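Long-range contacts in REP-associated tyrosine transposase (Escherichia coli, PDB 4ER8), which binds REP hairpin DNA and, as a single-stranded DNA endonuclease, cleaves and recombines the repetitive elements that contain REP sequences: residues T13-V18 and H59-W64; I50-V55 and Y115-P120. All blocks are in the same frame, centred on the assembly; numbering follows the deposited sequence.

Interaction 1 of 2, residues T13-V18 and H59-W64; sequences TWFFTV and HMHCIW. With NI (nickel (II) ion), chain C; nucleotides of chain B.
His61 and Thr17 lie side by side and point the same way: ND1 of His61 donates to Thr17 OG1 at 2.7 Å, the oxygen only 10° out of the imidazole plane. Across the same ring, His61 NE2 binds the nickel ion at 2.0 Å, beside His59 NE2 at 2.1 Å. His59, Met60 and His61 thus form the HUH motif, histidines flanking a hydrophobic residue, and Asn119, His123 and Glu161 complete the metal site. Phe15 meets His61 rim to rim, its CZ 3.8 Å from ND1.

Thr17 places OG1 anti to its carbonyl carbon (chi1 -71°), where the oxygen serves His61 and also bonds to Ala159 O. With a valine at Thr17, His61 ND1 would probably lose its acceptor and Ala159 O its hydroxyl partner, leaving the ring's orientation to rest more on the nickel bond.

Beneath these groups the strands run antiparallel, held by paired backbone bonds at Trp14-Trp64, Phe16-Cys62 and Val18-Met60. On the face turned from the nickel, Phe16 sets its edge to the face of Trp64, CE1 coming 3.6 Å from CE3 with the planes at 56°. Val18 runs alongside Met60, and Trp77 of helix 73-87 packs on both.

Thr17 O accepts a weak hydrogen bond from N6 of DA3 of chain B, at 3.2 Å. One threonine therefore appears to orient a metal ligand through its hydroxyl while its carbonyl meets the DNA.

Interaction 2 of 2, residues I50-V55 and Y115-P120; sequences INAWVV and YIYINP. With NI (nickel (II) ion), chain C.
The hydroxyl of Tyr117 hydrogen-bonds with Thr136 OG1 and with Asp140 OD2, and the same oxygen rests against Ala52, 3.3 Å from its CB. Helix 106-122, which follows the last strand of the ferredoxin-like (RNA recognition motif) core, packs on the sheet face opposite helix 32-45, which meets Trp53 from the other side. Locally the strand and helix segments run alongside each other, nearly parallel, with directions 17° apart and axes 7.7 Å apart at closest.

Apolar groups carry the centre. With CG1 anti to the carbonyl carbon (chi1 -79°), Ile116 puts CG2 anti to its backbone N, and this branch meets Val54 CG2 at 3.5 Å as the two side chains slide past each other in opposite directions. The other methyl of Val54, CG1, packs 3.4 Å from Ile116 O and also touches Pro120, 4.0 Å from CD. The polar partner of Ile116 O is within the helix: Asn119 N donates to it at 3.1 Å; Pro120 has no such N-H, and the helix kinks there.

Tyr117 has its ring edge toward Trp53 O, 4.2 Å from CE2. At the start of the strand segment Asn51 and Ala52 both face Ile63, a classic beta bulge, and Asn51 is tied by its amide to Thr65 and Tyr109. Beyond the valine, Asn119 shares the nickel with His59, His61, His123 and Glu161, its OD1 lying 2.2 Å from the ion.

Overall arrangement
The centres of the two interactions are about 8 Å apart, and both belong to one antiparallel sheet ordered 49-55, 59-65, 13-19, 99-102. Interaction 1 joins its two inner strands; interaction 2 lays helix 106-122 on the outer strand 49-55. Along the chain their segments alternate: 13-18, 50-55, 59-64, 115-120. Strands 49-55 and 59-65 are direct neighbours, with probable backbone bonds Ile63 N to Ala52 O and His61 O to Val54 N, so the interactions are physically coupled. Both end at the nickel, which draws two histidines from the sheet and an asparagine from the helix. The metal site of this nuclease thus draws on both sheet and helix, with His123 and Glu161 completing it.

Interaction 1 of 2, residues T13-V18 and H59-W64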
loop_
_atom_site.group_PDB
_atom_site.type_symbol
_atom_site.label_atom_id
_atom_site.label_comp_id
_atom_site.label_asym_id
_atom_site.label_seq_id
_atom_site.Cartn_x
_atom_site.Cartn_y
_atom_site.Cartn_z
ATOM N N THR A 13 5.101 -12.482 3.915
ATOM C CA THR A 13 4.133 -11.651 3.274
ATOM C C THR A 13 3.685 -10.650 4.315
ATOM O O THR A 13 3.534 -11.012 5.481
ATOM C CB THR A 13 2.965 -12.524 2.771
ATOM O OG1 THR A 13 3.434 -13.330 1.661
ATOM C CG2 THR A 13 1.798 -11.657 2.291
ATOM N N TRP A 14 3.489 -9.394 3.921
ATOM C CA TRP A 14 3.070 -8.376 4.859
ATOM C C TRP A 14 2.143 -7.344 4.221
ATOM O O TRP A 14 2.091 -7.182 2.982
ATOM C CB TRP A 14 4.266 -7.581 5.385
ATOM C CG TRP A 14 5.363 -8.288 6.135
ATOM C CD1 TRP A 14 5.520 -8.345 7.507
ATOM C CD2 TRP A 14 6.503 -8.945 5.581
ATOM N NE1 TRP A 14 6.682 -9.015 7.816
ATOM C CE2 TRP A 14 7.290 -9.399 6.653
ATOM C CE3 TRP A 14 6.922 -9.204 4.287
ATOM C CZ2 TRP A 14 8.449 -10.116 6.463
ATOM C CZ3 TRP A 14 8.057 -9.875 4.089
ATOM C CH2 TRP A 14 8.830 -10.333 5.171
ATOM N N PHE A 15 1.461 -6.615 5.111
ATOM C CA PHE A 15 0.548 -5.541 4.770
ATOM C C PHE A 15 1.185 -4.270 5.312
ATOM O O PHE A 15 1.741 -4.307 6.428
ATOM C CB PHE A 15 -0.758 -5.760 5.509
ATOM C CG PHE A 15 -1.718 -4.587 5.412
ATOM C CD1 PHE A 15 -2.546 -4.452 4.342
ATOM C CD2 PHE A 15 -1.747 -3.610 6.395
ATOM C CE1 PHE A 15 -3.413 -3.362 4.249
ATOM C CE2 PHE A 15 -2.601 -2.553 6.318
ATOM C CZ PHE A 15 -3.454 -2.437 5.257
ATOM N N PHE A 16 1.091 -3.166 4.560
ATOM C CA PHE A 16 1.751 -1.928 4.950
ATOM C C PHE A 16 0.842 -0.754 4.680
ATOM O O PHE A 16 -0.037 -0.842 3.841
ATOM C CB PHE A 16 3.046 -1.688 4.169
ATOM C CG PHE A 16 4.061 -2.778 4.259
ATOM C CD1 PHE A 16 4.235 -3.652 3.223
ATOM C CD2 PHE A 16 4.867 -2.904 5.333
ATOM C CE1 PHE A 16 5.228 -4.628 3.239
ATOM C CE2 PHE A 16 5.870 -3.918 5.381
ATOM C CZ PHE A 16 6.042 -4.771 4.323
ATOM N N THR A 17 1.061 0.348 5.389
ATOM C CA THR A 17 0.260 1.561 5.250
ATOM C C THR A 17 1.306 2.643 5.323
ATOM O O THR A 17 2.099 2.722 6.304
ATOM C CB THR A 17 -0.756 1.748 6.414
ATOM O OG1 THR A 17 -1.820 0.780 6.315
ATOM C CG2 THR A 17 -1.413 3.122 6.339
ATOM N N VAL A 18 1.376 3.449 4.263
ATOM C CA VAL A 18 2.308 4.568 4.228
ATOM C C VAL A 18 1.474 5.839 3.989
ATOM O O VAL A 18 0.655 5.930 3.046
ATOM C CB VAL A 18 3.318 4.371 3.153
ATOM C CG1 VAL A 18 4.108 5.592 2.969
ATOM C CG2 VAL A 18 4.217 3.149 3.446
ATOM N N HIS A 59 -2.211 8.725 0.951
ATOM C CA HIS A 59 -1.641 7.569 1.656
ATOM C C HIS A 59 -1.878 6.344 0.813
ATOM O O HIS A 59 -2.613 6.400 -0.181
ATOM C CB HIS A 59 -2.272 7.389 3.053
ATOM C CG HIS A 59 -3.631 6.750 3.066
ATOM N ND1 HIS A 59 -4.766 7.377 2.591
ATOM C CD2 HIS A 59 -4.050 5.563 3.578
ATOM C CE1 HIS A 59 -5.819 6.594 2.796
ATOM N NE2 HIS A 59 -5.406 5.478 3.376
ATOM N N MET A 60 -1.268 5.234 1.189
ATOM C CA MET A 60 -1.442 4.037 0.428
ATOM C C MET A 60 -1.360 2.871 1.374
ATOM O O MET A 60 -0.779 2.996 2.460
ATOM C CB MET A 60 -0.400 3.950 -0.693
ATOM C CG MET A 60 1.060 3.808 -0.313
ATOM S SD MET A 60 2.190 4.363 -1.691
ATOM C CE MET A 60 3.745 4.235 -0.896
ATOM N N HIS A 61 -1.966 1.755 0.978
ATOM C CA HIS A 61 -1.880 0.502 1.686
ATOM C C HIS A 61 -1.452 -0.537 0.699
ATOM O O HIS A 61 -1.872 -0.483 -0.461
ATOM C CB HIS A 61 -3.249 0.093 2.160
ATOM C CG HIS A 61 -3.922 1.099 3.022
ATOM N ND1 HIS A 61 -3.629 1.247 4.363
ATOM C CD2 HIS A 61 -4.902 1.991 2.751
ATOM C CE1 HIS A 61 -4.379 2.208 4.876
ATOM N NE2 HIS A 61 -5.171 2.666 3.924
ATOM N N CYS A 62 -0.664 -1.516 1.120
ATOM C CA CYS A 62 -0.331 -2.574 0.163
ATOM C C CYS A 62 0.112 -3.901 0.800
ATOM O O CYS A 62 0.363 -3.973 1.997
ATOM C CB CYS A 62 0.708 -2.053 -0.807
ATOM S SG CYS A 62 2.253 -1.797 0.012
ATOM N N ILE A 63 0.179 -4.954 -0.007
ATOM C CA ILE A 63 0.697 -6.270 0.429
ATOM C C ILE A 63 1.855 -6.790 -0.435
ATOM O O ILE A 63 1.725 -6.841 -1.668
ATOM C CB ILE A 63 -0.391 -7.320 0.422
ATOM C CG1 ILE A 63 -1.541 -6.902 1.344
ATOM C CG2 ILE A 63 0.179 -8.620 0.894
ATOM C CD1 ILE A 63 -2.866 -7.688 1.126
ATOM N N TRP A 64 2.966 -7.157 0.203
ATOM C CA TRP A 64 4.147 -7.693 -0.519
ATOM C C TRP A 64 4.510 -9.083 -0.067
ATOM O O TRP A 64 4.238 -9.483 1.067
ATOM C CB TRP A 64 5.436 -6.898 -0.269
ATOM C CG TRP A 64 5.430 -5.471 -0.599
ATOM C CD1 TRP A 64 4.523 -4.811 -1.352
ATOM C CD2 TRP A 64 6.433 -4.514 -0.230
ATOM N NE1 TRP A 64 4.863 -3.476 -1.427
ATOM C CE2 TRP A 64 6.046 -3.278 -0.764
ATOM C CE3 TRP A 64 7.615 -4.588 0.509
ATOM C CZ2 TRP A 64 6.793 -2.096 -0.565
ATOM C CZ3 TRP A 64 8.367 -3.407 0.713
ATOM C CH2 TRP A 64 7.945 -2.185 0.178
HETATM NI NI NI C . -6.687 3.964 4.030
ATOM P P DA B 3 3.307 1.200 18.991
ATOM O OP1 DA B 3 4.667 1.711 18.804
ATOM O OP2 DA B 3 2.912 1.070 20.397
ATOM O "O5'" DA B 3 2.109 1.921 18.221
ATOM C "C5'" DA B 3 2.133 2.146 16.829
ATOM C "C4'" DA B 3 3.070 3.323 16.523
ATOM O "O4'" DA B 3 3.160 3.524 15.096
ATOM C "C3'" DA B 3 2.716 4.669 17.104
ATOM O "O3'" DA B 3 3.901 5.346 17.250
ATOM C "C2'" DA B 3 1.897 5.286 15.977
ATOM C "C1'" DA B 3 2.680 4.796 14.753
ATOM N N9 DA B 3 1.982 4.545 13.488
ATOM C C8 DA B 3 0.717 4.065 13.286
ATOM N N7 DA B 3 0.410 3.929 12.018
ATOM C C5 DA B 3 1.544 4.358 11.343
ATOM C C6 DA B 3 1.861 4.469 9.966
ATOM N N6 DA B 3 1.036 4.139 8.930
ATOM N N1 DA B 3 3.103 4.904 9.682
ATOM C C2 DA B 3 3.920 5.217 10.675
ATOM N N3 DA B 3 3.719 5.176 11.984
ATOM C C4 DA B 3 2.511 4.721 12.243
#

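Interaction 2 of 2, residues I50-V55 and Y115-P120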
loop_
_atom_site.group_PDB
_atom_site.type_symbol
_atom_site.label_atom_id
_atom_site.label_comp_id
_atom_site.label_asym_id
_atom_site.label_seq_id
_atom_site.Cartn_x
_atom_site.Cartn_y
_atom_site.Cartn_z
ATOM N N ILE A 50 4.129 -7.749 -5.653
ATOM C CA ILE A 50 3.009 -6.937 -5.240
ATOM C C ILE A 50 1.738 -7.790 -5.255
ATOM O O ILE A 50 1.113 -7.963 -6.306
ATOM C CB ILE A 50 2.784 -5.741 -6.163
ATOM C CG1 ILE A 50 4.030 -4.849 -6.214
ATOM C CG2 ILE A 50 1.574 -4.941 -5.689
ATOM C CD1 ILE A 50 3.873 -3.513 -7.031
ATOM N N ASN A 51 1.355 -8.307 -4.084
ATOM C CA ASN A 51 0.102 -9.026 -3.929
ATOM C C ASN A 51 -1.067 -8.070 -4.171
ATOM O O ASN A 51 -1.991 -8.398 -4.940
ATOM C CB ASN A 51 0.013 -9.651 -2.552
ATOM C CG ASN A 51 0.932 -10.831 -2.392
ATOM O OD1 ASN A 51 0.614 -11.920 -2.823
ATOM N ND2 ASN A 51 2.072 -10.626 -1.751
ATOM N N ALA A 52 -1.016 -6.892 -3.547
ATOM C CA ALA A 52 -1.990 -5.861 -3.824
ATOM C C ALA A 52 -1.530 -4.462 -3.414
ATOM O O ALA A 52 -0.650 -4.315 -2.576
ATOM C CB ALA A 52 -3.314 -6.191 -3.177
ATOM N N TRP A 53 -2.149 -3.437 -3.997
ATOM C CA TRP A 53 -1.781 -2.091 -3.645
ATOM C C TRP A 53 -2.922 -1.125 -3.994
ATOM O O TRP A 53 -3.512 -1.274 -5.051
ATOM C CB TRP A 53 -0.512 -1.758 -4.426
ATOM C CG TRP A 53 0.365 -0.679 -3.900
ATOM C CD1 TRP A 53 -0.010 0.561 -3.450
ATOM C CD2 TRP A 53 1.800 -0.710 -3.851
ATOM N NE1 TRP A 53 1.115 1.281 -3.084
ATOM C CE2 TRP A 53 2.231 0.525 -3.345
ATOM C CE3 TRP A 53 2.764 -1.676 -4.191
ATOM C CZ2 TRP A 53 3.589 0.819 -3.160
ATOM C CZ3 TRP A 53 4.102 -1.390 -4.000
ATOM C CH2 TRP A 53 4.509 -0.162 -3.483
ATOM N N VAL A 54 -3.271 -0.199 -3.092
ATOM C CA VAL A 54 -4.002 1.013 -3.477
ATOM C C VAL A 54 -3.153 2.247 -3.238
ATOM O O VAL A 54 -2.366 2.321 -2.285
ATOM C CB VAL A 54 -5.211 1.342 -2.611
ATOM C CG1 VAL A 54 -6.458 0.852 -3.204
ATOM C CG2 VAL A 54 -4.996 0.919 -1.168
ATOM N N VAL A 55 -3.391 3.252 -4.060
ATOM C CA VAL A 55 -2.881 4.573 -3.791
ATOM C C VAL A 55 -4.050 5.523 -3.591
ATOM O O VAL A 55 -4.960 5.606 -4.408
ATOM C CB VAL A 55 -2.105 5.073 -4.966
ATOM C CG1 VAL A 55 -1.554 6.477 -4.654
ATOM C CG2 VAL A 55 -1.015 4.059 -5.326
ATOM N N TYR A 115 -9.612 -5.302 2.154
ATOM C CA TYR A 115 -9.460 -4.046 2.833
ATOM C C TYR A 115 -8.779 -3.068 1.894
ATOM O O TYR A 115 -9.113 -1.871 1.861
ATOM C CB TYR A 115 -8.581 -4.199 4.053
ATOM C CG TYR A 115 -8.563 -2.920 4.848
ATOM C CD1 TYR A 115 -9.417 -2.736 5.945
ATOM C CD2 TYR A 115 -7.709 -1.875 4.506
ATOM C CE1 TYR A 115 -9.382 -1.566 6.698
ATOM C CE2 TYR A 115 -7.666 -0.685 5.268
ATOM C CZ TYR A 115 -8.509 -0.546 6.352
ATOM O OH TYR A 115 -8.506 0.643 7.058
ATOM N N ILE A 116 -7.803 -3.572 1.139
ATOM C CA ILE A 116 -7.122 -2.687 0.269
ATOM C C ILE A 116 -8.077 -2.138 -0.788
ATOM O O ILE A 116 -8.216 -0.916 -0.891
ATOM C CB ILE A 116 -5.874 -3.308 -0.323
ATOM C CG1 ILE A 116 -4.755 -3.248 0.735
ATOM C CG2 ILE A 116 -5.507 -2.556 -1.608
ATOM C CD1 ILE A 116 -3.735 -4.319 0.655
ATOM N N TYR A 117 -8.760 -3.031 -1.511
ATOM C CA TYR A 117 -9.617 -2.623 -2.615
ATOM C C TYR A 117 -10.865 -1.856 -2.165
ATOM O O TYR A 117 -11.373 -1.030 -2.917
ATOM C CB TYR A 117 -9.971 -3.801 -3.562
ATOM C CG TYR A 117 -8.737 -4.454 -4.183
ATOM C CD1 TYR A 117 -8.633 -5.850 -4.321
ATOM C CD2 TYR A 117 -7.649 -3.675 -4.599
ATOM C CE1 TYR A 117 -7.470 -6.435 -4.865
ATOM C CE2 TYR A 117 -6.511 -4.249 -5.145
ATOM C CZ TYR A 117 -6.417 -5.620 -5.264
ATOM O OH TYR A 117 -5.259 -6.159 -5.806
ATOM N N ILE A 118 -11.351 -2.120 -0.956
ATOM C CA ILE A 118 -12.470 -1.365 -0.396
ATOM C C ILE A 118 -12.083 0.028 0.067
ATOM O O ILE A 118 -12.925 0.897 0.263
ATOM C CB ILE A 118 -13.079 -2.099 0.788
ATOM C CG1 ILE A 118 -14.031 -3.170 0.281
ATOM C CG2 ILE A 118 -13.857 -1.173 1.684
ATOM C CD1 ILE A 118 -14.209 -4.314 1.298
ATOM N N ASN A 119 -10.802 0.240 0.266
ATOM C CA ASN A 119 -10.387 1.432 0.957
ATOM C C ASN A 119 -10.905 2.740 0.309
ATOM O O ASN A 119 -11.438 3.622 0.998
ATOM C CB ASN A 119 -8.882 1.446 1.084
ATOM C CG ASN A 119 -8.449 2.040 2.343
ATOM O OD1 ASN A 119 -7.502 2.826 2.380
ATOM N ND2 ASN A 119 -9.140 1.685 3.420
ATOM N N PRO A 120 -10.773 2.853 -1.026
ATOM C CA PRO A 120 -11.200 4.128 -1.643
ATOM C C PRO A 120 -12.619 4.472 -1.236
ATOM O O PRO A 120 -13.004 5.662 -1.206
ATOM C CB PRO A 120 -11.113 3.841 -3.123
ATOM C CG PRO A 120 -9.930 2.850 -3.215
ATOM C CD PRO A 120 -10.044 1.976 -1.965
HETATM NI NI NI C . -6.687 3.964 4.030
#